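Local coordinates for protein purine nucleoside phosphorylase YlmD (Geobacillus stearothermophilus, PDB 6T1B) that catalyses the phosphorolysis of adenosine, inosine and S-methyl-5'-thioadenosine to the free base and a ribose 1-phosphate, and also deaminates adenosine, at residues R61-W66 and L265-R270; R147-G152 and L217-A222; H156-W161 and I167-I172; P197-P200 and P204-W207; Q226-A229 and P233-H236. All coordinates share one frame; numbering follows the deposited sequence.

Interactions 1 and 2 are buried helix contacts on opposite sides of the chain's centre: interaction 1 sets a helix against a sheet strand close to the inosine pocket, while interaction 2 joins two helices near the catalytic zinc. Interaction 3 is largely buried, whereas interaction 4 is partly buried and interaction 5 lies at the surface. Interactions 2 and 5 use opposite ends of helix 219-229, and the loop of interaction 4 packs against that same helix. Interactions 3 and 5 both close a helix onto the turn that follows it, and they touch one another. Van der Waals contact dominates throughout, on backbone in interaction 5; interaction 3 alone adds a hydrogen bond between its segments.

Interaction 1. Residues R61-W66 and L265-R270; sequences RRLAEW and LAFIGR
Leu63 lays its CD2 methyl between two side chains of the strand, against Leu265 and the CD2-CE2 side of the Phe267 ring. The methyl-to-methyl approach is the tighter one, with Leu63 CD2 3.5 Å from Leu265 CD2. Toward the phenyl, the same methyl lies 3.9 Å from Phe267 CD2 and 4.0 Å from Phe267 CE2, coming in at a slant. The second branch is farther off, Leu63 CD1 standing 4.2 Å from Phe267 CE2. In Leu63, CG is turned anti to the backbone N (chi1 176°), which carries both methyls off the helix toward the strand.

This is helix-on-sheet packing: helix 53-67 rests on strand 264-269, which runs in its six-stranded sheet between 25-29 and 118-123. Leu265 and Phe267, two residues apart, point to the helix, and Ala266 between them points away. Thr29, Met45 and Trp74 also touch Leu63. The side chain of Leu265 is about 7 Å from the bound inosine, so the contact lies close to the nucleoside pocket.

Elsewhere on the helix, Arg62 and Glu65 form a salt bridge one turn apart, NH2 of Arg62 lying 3.1 Å from OE1 of Glu65. OE1 receives it on its syn lone pair, tilted 19° out of the guanidinium plane. The aliphatic part of Arg62 lies over a face of the Trp66 indole, its CG 3.3 Å above the ring plane and offset toward the rim.

Interaction 2. Residues R147-G152 and L217-A222; sequences RGTAGG and LDLKEA
The torsion of Thr149 splits its two branches between two partners. With chi1 at -57°, CG2 stands anti to the backbone N and meets Ala222, while OG1, anti to the carbonyl carbon, turns to Leu219. The methyl of Thr149, CG2, is 4.0 Å from Ala222 CB. Leu219 starts off to one side but has its CG beside its own backbone N (chi1 -80°), and this brings CD2 to 3.9 Å from Thr149 OG1.

The buried hydroxyl is satisfied by hydrogen bonds with Gly145 O, one turn back, and with Asn223 ND2. The incoming helix is capped at its start by Asp218, whose OD2 accepts from Glu221 N at 3.1 Å, the amide approaching from well above the carboxylate plane. On the other side, a Schellman motif at Gly152, with positive phi, follows helix 146-150.

The contact thus joins the short helix 146-150 to the first turn of helix 219-229. Leu219 lies close to the catalytic zinc site, its side chain about 6 Å from that of Cys126. Leu195 of helix 189-195 touches Thr149, and Leu217 continues the second segment back into strand 214-217.

Interaction 3. Residues H156-W161 and I167-I172; sequences HMVWLW and IAPSDI
Trp161 and Ile172 set the geometry here, CE3 of the indole meeting the end of the isoleucine obliquely. Ile172 CD1 is 3.7 Å from Trp161 CE3, and Ile172 CG1 follows at 3.8 Å from the same carbon, so the long branch of the isoleucine slants past the ring. On its own helix, Met157 lies against one face of the indole, with CG 3.9 Å above the plane and offset toward the rim.

Val158, one turn before Trp161, meets the proline ring instead. The two side chains run nearly at right angles, and Val158 CG1, anti to its backbone N (chi1 177°), comes within 4.0 Å of Pro169 CG and 4.1 Å of Pro169 CB. The same methyl lies 4.2 Å from Ile172 CD1, so Val158, Trp161, Pro169 and Ile172 make one continuous apolar patch.

Ile167 turns its end away from the helix and makes its main contact through the backbone. Its N donates to Trp161 O at 3.0 Å; the bond is fairly straight, with an angle of 160° at the hydrogen, although the donor lies 37° out of the carbonyl plane. A carbonyl in the last turns of the helix is thereby tied to the returning chain.

Segment 167-172 runs back beside helix 153-163 and, through a 3-10 turn at 169-171, leads into strand 173-176. Tyr111 meets Trp161 edge-to-face, while Ala133 of strand 127-133 and Leu138 of strand 138-144 touch both Trp161 and Ile167.

Interaction 4. Residues P197-P200 and P204-W207; sequences PTLP and PLPW
Apolar packing carries the contact, and a single methyl does nearly all of it: CD1 of Leu199 meets Leu205, Pro206 and Trp207. Its closest partner is Pro206, where Leu199 CD1 reaches to 3.5 Å from CD of the pyrrolidine. Leu205 CD2 and Trp207 CZ3 each stand 4.2 Å from the same Leu199 CD1. Leu199 and the indole run alongside each other, pointing opposite ways. The tryptophan is held from its own segment too, since Leu205 CB lies 3.8 Å above one face of its ring, offset toward the rim. With chi1 at 55°, Trp207 has CG between its backbone N and carbonyl carbon, and this swings the indole back alongside Leu205.

The polar contacts are made within one segment or with neighbours. Trp207 N makes a weak bond to Leu205 O at 3.0 Å, bridging Pro206 in a tight turn that resembles an inverse gamma turn. The carbonyl of Pro206 pairs with the Asp218 backbone, and Thr198 OG1 with Leu195 O.

Both segments belong to the loop between helix 189-195 and strand 207-211, and Leu225 of helix 219-229 also touches Leu199. Between the two segments the contact is purely van der Waals, and directional bonds tie them to other elements.

Interaction 5. Residues Q226-A229 and P233-H236; sequences QLLA and PNSH
Leu228 folds its tip over the start of a 3-10 turn, Asn234 to His236, that takes the chain from helix 219-229 into strand 237-239. The arrangement is a helix-turn-strand connection at the protein surface, with the last turn of the helix packed on the chain that has just left it.

The apolar part is the work of one methyl. Leu228 has CG beside its backbone N (chi1 -71°), and the extended second torsion carries CD2 across to the other segment. There Leu228 CD2 lies 3.5 Å from Asn234 CA and 3.6 Å from Asn234 N, so the methyl rests on backbone more than on side chain. Asn234 CB is the nearest side-chain atom, 3.8 Å from Leu228 CD2. At the fringe, Pro233 C is 4.2 Å from Leu228 CD2. Ile237 of the following strand also touches Leu228, and Leu227 beside it turns to Ala154 and Val158 of helix 153-163.

The hydrogen bonds lie round this patch. His236 N donates to Pro233 O at 2.9 Å, closing the turn. The Asn234 amide oxygen, OD1, accepts from Arg224 NH2 one turn earlier on the helix, a second tie between turn and helix. His236 is held by its neighbours: ND1 bonds to Ile172 O, and its ring stacks with Tyr173. Within the turn itself, Pro233 CG sits 3.8 Å above the His236 imidazole plane, over the centre of the ring.

Interaction 1. Residues R61-W66 and L265-R270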
# COMPACT_ATOMS: atom_id res chain seq x y z
N ARG A 61 -9.37 -16.07 0.10
CA ARG A 61 -9.45 -17.14 1.09
C ARG A 61 -8.12 -17.86 1.23
O ARG A 61 -7.75 -18.30 2.33
CB ARG A 61 -10.56 -18.13 0.73
CG ARG A 61 -11.96 -17.52 0.87
CD ARG A 61 -13.05 -18.54 0.93
NE ARG A 61 -14.31 -17.94 1.38
CZ ARG A 61 -14.55 -17.51 2.62
NH1 ARG A 61 -15.73 -16.99 2.92
NH2 ARG A 61 -13.61 -17.58 3.56
N ARG A 62 -7.38 -18.00 0.13
CA ARG A 62 -6.09 -18.68 0.18
C ARG A 62 -5.09 -17.88 1.03
O ARG A 62 -4.44 -18.43 1.92
CB ARG A 62 -5.57 -18.89 -1.24
CG ARG A 62 -4.26 -19.65 -1.32
CD ARG A 62 -4.47 -21.10 -1.01
NE ARG A 62 -5.10 -21.78 -2.12
CZ ARG A 62 -5.73 -22.95 -2.03
NH1 ARG A 62 -6.26 -23.49 -3.12
NH2 ARG A 62 -5.86 -23.56 -0.85
N LEU A 63 -5.01 -16.57 0.80
CA LEU A 63 -4.16 -15.73 1.65
C LEU A 63 -4.61 -15.81 3.11
O LEU A 63 -3.78 -15.92 4.02
CB LEU A 63 -4.18 -14.27 1.19
CG LEU A 63 -3.39 -13.32 2.10
CD1 LEU A 63 -1.90 -13.72 2.15
CD2 LEU A 63 -3.55 -11.87 1.69
N ALA A 64 -5.92 -15.76 3.36
CA ALA A 64 -6.42 -15.89 4.72
C ALA A 64 -5.92 -17.17 5.37
O ALA A 64 -5.58 -17.18 6.56
CB ALA A 64 -7.95 -15.82 4.75
N GLU A 65 -5.85 -18.26 4.61
CA GLU A 65 -5.31 -19.53 5.11
C GLU A 65 -3.82 -19.40 5.40
O GLU A 65 -3.36 -19.80 6.48
CB GLU A 65 -5.61 -20.61 4.06
CG GLU A 65 -4.90 -21.95 4.20
CD GLU A 65 -4.98 -22.77 2.90
OE1 GLU A 65 -5.95 -22.58 2.14
OE2 GLU A 65 -4.06 -23.58 2.64
N TRP A 66 -3.06 -18.82 4.48
CA TRP A 66 -1.63 -18.66 4.71
C TRP A 66 -1.35 -17.82 5.96
O TRP A 66 -0.42 -18.12 6.72
CB TRP A 66 -0.98 -17.98 3.51
CG TRP A 66 -1.01 -18.73 2.23
CD1 TRP A 66 -1.24 -20.07 2.05
CD2 TRP A 66 -0.80 -18.16 0.94
NE1 TRP A 66 -1.18 -20.36 0.70
CE2 TRP A 66 -0.90 -19.22 0.00
CE3 TRP A 66 -0.51 -16.88 0.48
CZ2 TRP A 66 -0.75 -19.01 -1.37
CZ3 TRP A 66 -0.35 -16.67 -0.88
CH2 TRP A 66 -0.46 -17.75 -1.79
N LEU A 265 -2.30 -7.81 -2.87
CA LEU A 265 -2.88 -7.25 -1.67
C LEU A 265 -1.75 -6.89 -0.72
O LEU A 265 -0.90 -7.75 -0.42
CB LEU A 265 -3.76 -8.26 -0.96
CG LEU A 265 -4.73 -7.71 0.08
CD1 LEU A 265 -5.92 -7.06 -0.65
CD2 LEU A 265 -5.15 -8.77 1.07
N ALA A 266 -1.74 -5.65 -0.27
CA ALA A 266 -0.96 -5.23 0.89
C ALA A 266 -1.86 -5.34 2.10
O ALA A 266 -3.05 -5.03 2.04
CB ALA A 266 -0.52 -3.77 0.74
N PHE A 267 -1.29 -5.79 3.21
CA PHE A 267 -2.12 -6.03 4.38
C PHE A 267 -1.33 -5.72 5.63
O PHE A 267 -0.10 -5.85 5.67
CB PHE A 267 -2.65 -7.47 4.41
CG PHE A 267 -1.59 -8.51 4.24
CD1 PHE A 267 -0.89 -9.01 5.33
CD2 PHE A 267 -1.26 -8.97 2.98
CE1 PHE A 267 0.09 -9.97 5.15
CE2 PHE A 267 -0.28 -9.93 2.81
CZ PHE A 267 0.41 -10.41 3.89
N ILE A 268 -2.04 -5.26 6.65
CA ILE A 268 -1.46 -5.12 7.98
C ILE A 268 -2.55 -5.27 9.03
O ILE A 268 -3.66 -4.72 8.89
CB ILE A 268 -0.68 -3.79 8.11
CG1 ILE A 268 0.07 -3.71 9.45
CG2 ILE A 268 -1.60 -2.57 7.97
CD1 ILE A 268 1.10 -2.57 9.51
N GLY A 269 -2.22 -5.96 10.11
CA GLY A 269 -3.14 -6.15 11.22
C GLY A 269 -2.40 -6.76 12.39
O GLY A 269 -1.24 -7.18 12.25
N ARG A 270 -3.06 -6.80 13.53
CA ARG A 270 -2.52 -7.44 14.72
C ARG A 270 -3.42 -8.58 15.12
O ARG A 270 -4.64 -8.48 15.05
CB ARG A 270 -2.37 -6.43 15.84
CG ARG A 270 -1.30 -5.41 15.53
CD ARG A 270 -1.00 -4.48 16.68
NE ARG A 270 -2.17 -3.72 17.10
CZ ARG A 270 -2.84 -3.93 18.23
NH1 ARG A 270 -2.45 -4.88 19.07
NH2 ARG A 270 -3.88 -3.17 18.54

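Interaction 2. Residues R147-G152 and L217-A222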
# COMPACT_ATOMS: atom_id res chain seq x y z
N ARG A 147 -1.69 10.73 -7.82
CA ARG A 147 -2.76 11.63 -7.39
C ARG A 147 -2.84 11.68 -5.87
O ARG A 147 -2.95 12.77 -5.27
CB ARG A 147 -4.09 11.19 -7.98
CG ARG A 147 -4.18 11.37 -9.45
CD ARG A 147 -5.61 11.22 -9.88
NE ARG A 147 -5.69 11.12 -11.33
CZ ARG A 147 -5.90 12.14 -12.15
NH1 ARG A 147 -5.94 11.91 -13.45
NH2 ARG A 147 -6.08 13.37 -11.67
N GLY A 148 -2.80 10.52 -5.22
CA GLY A 148 -2.85 10.49 -3.77
C GLY A 148 -1.62 11.13 -3.15
O GLY A 148 -1.71 11.78 -2.10
N THR A 149 -0.47 10.96 -3.79
CA THR A 149 0.75 11.63 -3.33
C THR A 149 0.62 13.14 -3.48
O THR A 149 0.97 13.90 -2.57
CB THR A 149 1.95 11.10 -4.10
OG1 THR A 149 2.05 9.68 -3.94
CG2 THR A 149 3.25 11.70 -3.60
N ALA A 150 0.07 13.60 -4.60
CA ALA A 150 -0.16 15.03 -4.80
C ALA A 150 -1.14 15.57 -3.76
O ALA A 150 -1.07 16.74 -3.38
CB ALA A 150 -0.67 15.29 -6.22
N GLY A 151 -2.07 14.72 -3.30
CA GLY A 151 -3.02 15.04 -2.27
C GLY A 151 -2.49 14.93 -0.86
O GLY A 151 -3.20 15.29 0.09
N GLY A 152 -1.26 14.47 -0.71
CA GLY A 152 -0.65 14.39 0.61
C GLY A 152 -1.15 13.27 1.49
O GLY A 152 -1.20 13.42 2.71
N LEU A 217 10.00 9.32 -12.45
CA LEU A 217 9.45 9.71 -11.16
C LEU A 217 9.60 8.59 -10.15
O LEU A 217 9.29 7.43 -10.45
CB LEU A 217 7.97 10.06 -11.32
CG LEU A 217 7.16 10.32 -10.06
CD1 LEU A 217 7.74 11.47 -9.28
CD2 LEU A 217 5.74 10.60 -10.42
N ASP A 218 10.06 8.95 -8.95
CA ASP A 218 10.26 8.01 -7.84
C ASP A 218 9.19 8.31 -6.78
O ASP A 218 9.41 9.15 -5.89
CB ASP A 218 11.66 8.15 -7.27
CG ASP A 218 11.98 7.09 -6.23
OD1 ASP A 218 13.18 6.95 -5.90
OD2 ASP A 218 11.04 6.41 -5.76
N LEU A 219 8.02 7.68 -6.91
CA LEU A 219 6.95 7.92 -5.95
C LEU A 219 7.31 7.44 -4.55
O LEU A 219 6.80 7.97 -3.57
CB LEU A 219 5.65 7.27 -6.40
CG LEU A 219 4.84 8.00 -7.46
CD1 LEU A 219 3.61 7.16 -7.80
CD2 LEU A 219 4.44 9.40 -7.03
N LYS A 220 8.16 6.42 -4.44
CA LYS A 220 8.57 5.98 -3.11
C LYS A 220 9.28 7.12 -2.40
O LYS A 220 8.97 7.45 -1.25
CB LYS A 220 9.51 4.78 -3.20
CG LYS A 220 8.89 3.50 -3.70
CD LYS A 220 9.95 2.41 -3.72
CE LYS A 220 9.45 1.17 -4.39
NZ LYS A 220 10.62 0.34 -4.74
N GLU A 221 10.23 7.76 -3.08
CA GLU A 221 10.98 8.85 -2.47
C GLU A 221 10.09 10.07 -2.25
O GLU A 221 10.26 10.78 -1.26
CB GLU A 221 12.20 9.20 -3.33
CG GLU A 221 12.99 10.40 -2.85
CD GLU A 221 13.82 10.15 -1.58
OE1 GLU A 221 13.68 9.09 -0.93
OE2 GLU A 221 14.62 11.04 -1.25
N ALA A 222 9.16 10.34 -3.15
CA ALA A 222 8.24 11.45 -2.93
C ALA A 222 7.48 11.26 -1.62
O ALA A 222 7.33 12.21 -0.84
CB ALA A 222 7.26 11.57 -4.10

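Interaction 3. Residues H156-W161 and I167-I172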
# COMPACT_ATOMS: atom_id res chain seq x y z
N HIS A 156 -1.19 13.01 5.60
CA HIS A 156 -2.52 13.02 6.19
C HIS A 156 -2.66 11.92 7.23
O HIS A 156 -3.24 12.14 8.30
CB HIS A 156 -3.56 12.88 5.07
CG HIS A 156 -4.98 13.06 5.50
ND1 HIS A 156 -5.38 14.02 6.41
CD2 HIS A 156 -6.12 12.43 5.11
CE1 HIS A 156 -6.69 13.95 6.58
NE2 HIS A 156 -7.16 12.99 5.81
N MET A 157 -2.08 10.74 6.97
CA MET A 157 -2.13 9.68 7.98
C MET A 157 -1.44 10.15 9.26
O MET A 157 -1.96 10.01 10.38
CB MET A 157 -1.42 8.43 7.46
CG MET A 157 -1.53 7.22 8.39
SD MET A 157 -3.15 6.41 8.41
CE MET A 157 -3.13 5.58 6.80
N VAL A 158 -0.25 10.74 9.11
CA VAL A 158 0.50 11.23 10.26
C VAL A 158 -0.30 12.27 11.01
O VAL A 158 -0.40 12.25 12.24
CB VAL A 158 1.87 11.78 9.80
CG1 VAL A 158 2.62 12.36 10.99
CG2 VAL A 158 2.67 10.69 9.17
N TRP A 159 -0.90 13.22 10.27
CA TRP A 159 -1.70 14.27 10.89
C TRP A 159 -2.87 13.70 11.68
O TRP A 159 -3.19 14.18 12.77
CB TRP A 159 -2.20 15.24 9.82
CG TRP A 159 -2.98 16.40 10.35
CD1 TRP A 159 -2.47 17.54 10.88
CD2 TRP A 159 -4.41 16.53 10.39
NE1 TRP A 159 -3.49 18.38 11.25
CE2 TRP A 159 -4.69 17.79 10.96
CE3 TRP A 159 -5.47 15.72 10.01
CZ2 TRP A 159 -5.99 18.25 11.16
CZ3 TRP A 159 -6.77 16.18 10.20
CH2 TRP A 159 -7.01 17.43 10.77
N LEU A 160 -3.54 12.69 11.12
CA LEU A 160 -4.66 12.09 11.83
C LEU A 160 -4.19 11.38 13.10
O LEU A 160 -4.83 11.49 14.15
CB LEU A 160 -5.41 11.11 10.94
CG LEU A 160 -6.20 11.73 9.79
CD1 LEU A 160 -6.71 10.65 8.83
CD2 LEU A 160 -7.35 12.54 10.31
N TRP A 161 -3.06 10.68 13.03
CA TRP A 161 -2.57 10.00 14.22
C TRP A 161 -2.20 11.01 15.30
O TRP A 161 -2.44 10.77 16.49
CB TRP A 161 -1.42 9.07 13.88
CG TRP A 161 -1.85 7.83 13.15
CD1 TRP A 161 -3.02 7.63 12.49
CD2 TRP A 161 -1.10 6.61 13.01
NE1 TRP A 161 -3.05 6.37 11.94
CE2 TRP A 161 -1.88 5.72 12.28
CE3 TRP A 161 0.14 6.18 13.49
CZ2 TRP A 161 -1.45 4.44 11.96
CZ3 TRP A 161 0.56 4.92 13.17
CH2 TRP A 161 -0.22 4.06 12.42
N ILE A 167 -0.75 10.71 18.92
CA ILE A 167 0.50 10.00 18.72
C ILE A 167 1.49 10.98 18.10
O ILE A 167 1.25 11.51 17.01
CB ILE A 167 0.33 8.81 17.76
CG1 ILE A 167 -0.74 7.85 18.28
CG2 ILE A 167 1.66 8.07 17.55
CD1 ILE A 167 -0.50 7.36 19.66
N ALA A 168 2.63 11.18 18.76
CA ALA A 168 3.67 12.01 18.17
C ALA A 168 4.25 11.33 16.93
O ALA A 168 4.38 10.11 16.88
CB ALA A 168 4.80 12.25 19.17
N PRO A 169 4.61 12.10 15.89
CA PRO A 169 5.25 11.48 14.72
C PRO A 169 6.49 10.67 15.06
O PRO A 169 6.80 9.70 14.35
CB PRO A 169 5.58 12.68 13.83
CG PRO A 169 4.54 13.69 14.19
CD PRO A 169 4.34 13.53 15.69
N SER A 170 7.22 11.04 16.11
CA SER A 170 8.39 10.29 16.53
C SER A 170 8.06 8.87 16.97
O SER A 170 8.97 8.05 17.10
CB SER A 170 9.08 11.06 17.67
OG SER A 170 8.18 11.20 18.75
N ASP A 171 6.80 8.57 17.26
CA ASP A 171 6.43 7.22 17.65
C ASP A 171 5.96 6.38 16.47
O ASP A 171 5.55 5.23 16.67
CB ASP A 171 5.32 7.25 18.71
CG ASP A 171 5.78 7.80 20.04
OD1 ASP A 171 4.95 8.35 20.79
OD2 ASP A 171 6.99 7.69 20.34
N ILE A 172 6.01 6.91 15.27
CA ILE A 172 5.53 6.24 14.08
C ILE A 172 6.70 5.64 13.31
O ILE A 172 7.79 6.24 13.24
CB ILE A 172 4.74 7.22 13.19
CG1 ILE A 172 3.56 7.77 14.00
CG2 ILE A 172 4.30 6.56 11.90
CD1 ILE A 172 2.75 8.81 13.25

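Interaction 4. Residues P197-P200 and P204-W207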
# COMPACT_ATOMS: atom_id res chain seq x y z
N PRO A 197 4.17 21.22 -5.05
CA PRO A 197 3.69 21.94 -3.86
C PRO A 197 3.71 21.13 -2.58
O PRO A 197 3.58 21.72 -1.51
CB PRO A 197 2.24 22.31 -4.23
CG PRO A 197 2.20 22.26 -5.73
CD PRO A 197 3.17 21.18 -6.12
N THR A 198 3.86 19.81 -2.66
CA THR A 198 3.77 18.97 -1.47
C THR A 198 5.11 18.74 -0.80
O THR A 198 5.16 18.08 0.25
CB THR A 198 3.16 17.60 -1.84
OG1 THR A 198 4.14 16.83 -2.54
CG2 THR A 198 1.92 17.76 -2.72
N LEU A 199 6.20 19.22 -1.38
CA LEU A 199 7.53 19.00 -0.84
C LEU A 199 8.09 20.30 -0.28
O LEU A 199 7.73 21.38 -0.76
CB LEU A 199 8.47 18.49 -1.94
CG LEU A 199 8.00 17.25 -2.68
CD1 LEU A 199 8.82 17.04 -3.95
CD2 LEU A 199 8.07 16.01 -1.80
N PRO A 200 8.97 20.23 0.72
CA PRO A 200 9.53 21.46 1.27
C PRO A 200 10.29 22.24 0.22
O PRO A 200 10.87 21.66 -0.71
CB PRO A 200 10.48 20.95 2.37
CG PRO A 200 9.93 19.61 2.75
CD PRO A 200 9.38 19.03 1.47
N PRO A 204 15.19 18.16 -2.22
CA PRO A 204 15.59 17.50 -3.47
C PRO A 204 14.35 16.91 -4.13
O PRO A 204 13.45 16.42 -3.46
CB PRO A 204 16.56 16.41 -3.00
CG PRO A 204 16.21 16.17 -1.57
CD PRO A 204 15.74 17.49 -1.03
N LEU A 205 14.31 16.98 -5.46
CA LEU A 205 13.11 16.54 -6.17
C LEU A 205 13.21 15.07 -6.53
O LEU A 205 14.25 14.63 -7.04
CB LEU A 205 12.94 17.36 -7.44
CG LEU A 205 12.79 18.86 -7.22
CD1 LEU A 205 12.65 19.56 -8.57
CD2 LEU A 205 11.63 19.16 -6.31
N PRO A 206 12.16 14.31 -6.29
CA PRO A 206 12.20 12.86 -6.53
C PRO A 206 11.87 12.48 -7.97
O PRO A 206 11.10 11.54 -8.23
CB PRO A 206 11.15 12.31 -5.56
CG PRO A 206 10.13 13.41 -5.50
CD PRO A 206 10.92 14.70 -5.58
N TRP A 207 12.42 13.23 -8.91
CA TRP A 207 12.27 12.91 -10.32
C TRP A 207 13.46 13.50 -11.06
O TRP A 207 14.15 14.40 -10.57
CB TRP A 207 10.97 13.47 -10.90
CG TRP A 207 10.77 14.93 -10.73
CD1 TRP A 207 11.33 15.94 -11.47
CD2 TRP A 207 9.94 15.56 -9.75
NE1 TRP A 207 10.89 17.16 -11.00
CE2 TRP A 207 10.04 16.95 -9.95
CE3 TRP A 207 9.12 15.08 -8.73
CZ2 TRP A 207 9.35 17.86 -9.16
CZ3 TRP A 207 8.44 15.99 -7.95
CH2 TRP A 207 8.56 17.36 -8.17

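Interaction 5. Residues Q226-A229 and P233-H236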
# COMPACT_ATOMS: atom_id res chain seq x y z
N GLN A 226 7.70 13.42 1.98
CA GLN A 226 6.51 13.95 2.66
C GLN A 226 6.46 13.48 4.11
O GLN A 226 6.11 14.25 5.00
CB GLN A 226 5.24 13.54 1.93
CG GLN A 226 4.98 14.33 0.66
CD GLN A 226 3.66 13.95 0.00
OE1 GLN A 226 2.83 13.28 0.60
NE2 GLN A 226 3.46 14.42 -1.22
N LEU A 227 6.75 12.19 4.35
CA LEU A 227 6.71 11.67 5.71
C LEU A 227 7.73 12.35 6.59
O LEU A 227 7.44 12.67 7.76
CB LEU A 227 6.95 10.16 5.71
CG LEU A 227 5.81 9.37 5.11
CD1 LEU A 227 6.28 7.98 4.71
CD2 LEU A 227 4.64 9.24 6.06
N LEU A 228 8.93 12.57 6.07
CA LEU A 228 9.94 13.31 6.81
C LEU A 228 9.43 14.69 7.17
O LEU A 228 9.56 15.14 8.31
CB LEU A 228 11.22 13.40 5.98
CG LEU A 228 11.98 12.10 5.82
CD1 LEU A 228 12.97 12.17 4.65
CD2 LEU A 228 12.70 11.75 7.12
N ALA A 229 8.82 15.37 6.20
CA ALA A 229 8.31 16.72 6.46
C ALA A 229 7.19 16.72 7.49
O ALA A 229 7.03 17.69 8.24
CB ALA A 229 7.80 17.34 5.15
N PRO A 233 10.60 10.25 11.83
CA PRO A 233 12.07 10.27 11.79
C PRO A 233 12.61 9.44 10.63
O PRO A 233 12.09 8.36 10.32
CB PRO A 233 12.48 9.66 13.13
CG PRO A 233 11.31 9.92 14.04
CD PRO A 233 10.10 9.76 13.14
N ASN A 234 13.72 9.93 10.06
CA ASN A 234 14.38 9.25 8.95
C ASN A 234 14.63 7.78 9.27
O ASN A 234 14.39 6.91 8.43
CB ASN A 234 15.70 9.98 8.65
CG ASN A 234 16.50 9.35 7.53
OD1 ASN A 234 15.99 9.16 6.43
ND2 ASN A 234 17.76 9.04 7.81
N SER A 235 15.14 7.50 10.47
CA SER A 235 15.52 6.13 10.83
C SER A 235 14.31 5.24 11.10
O SER A 235 14.48 4.04 11.33
CB SER A 235 16.48 6.15 12.03
OG SER A 235 15.85 6.68 13.17
N HIS A 236 13.11 5.80 11.09
CA HIS A 236 11.88 5.05 11.24
C HIS A 236 11.22 4.69 9.92
O HIS A 236 10.15 4.08 9.94
CB HIS A 236 10.87 5.86 12.06
CG HIS A 236 11.21 6.00 13.51
ND1 HIS A 236 10.24 6.24 14.45
CD2 HIS A 236 12.38 5.94 14.19
CE1 HIS A 236 10.79 6.32 15.65
NE2 HIS A 236 12.09 6.13 15.52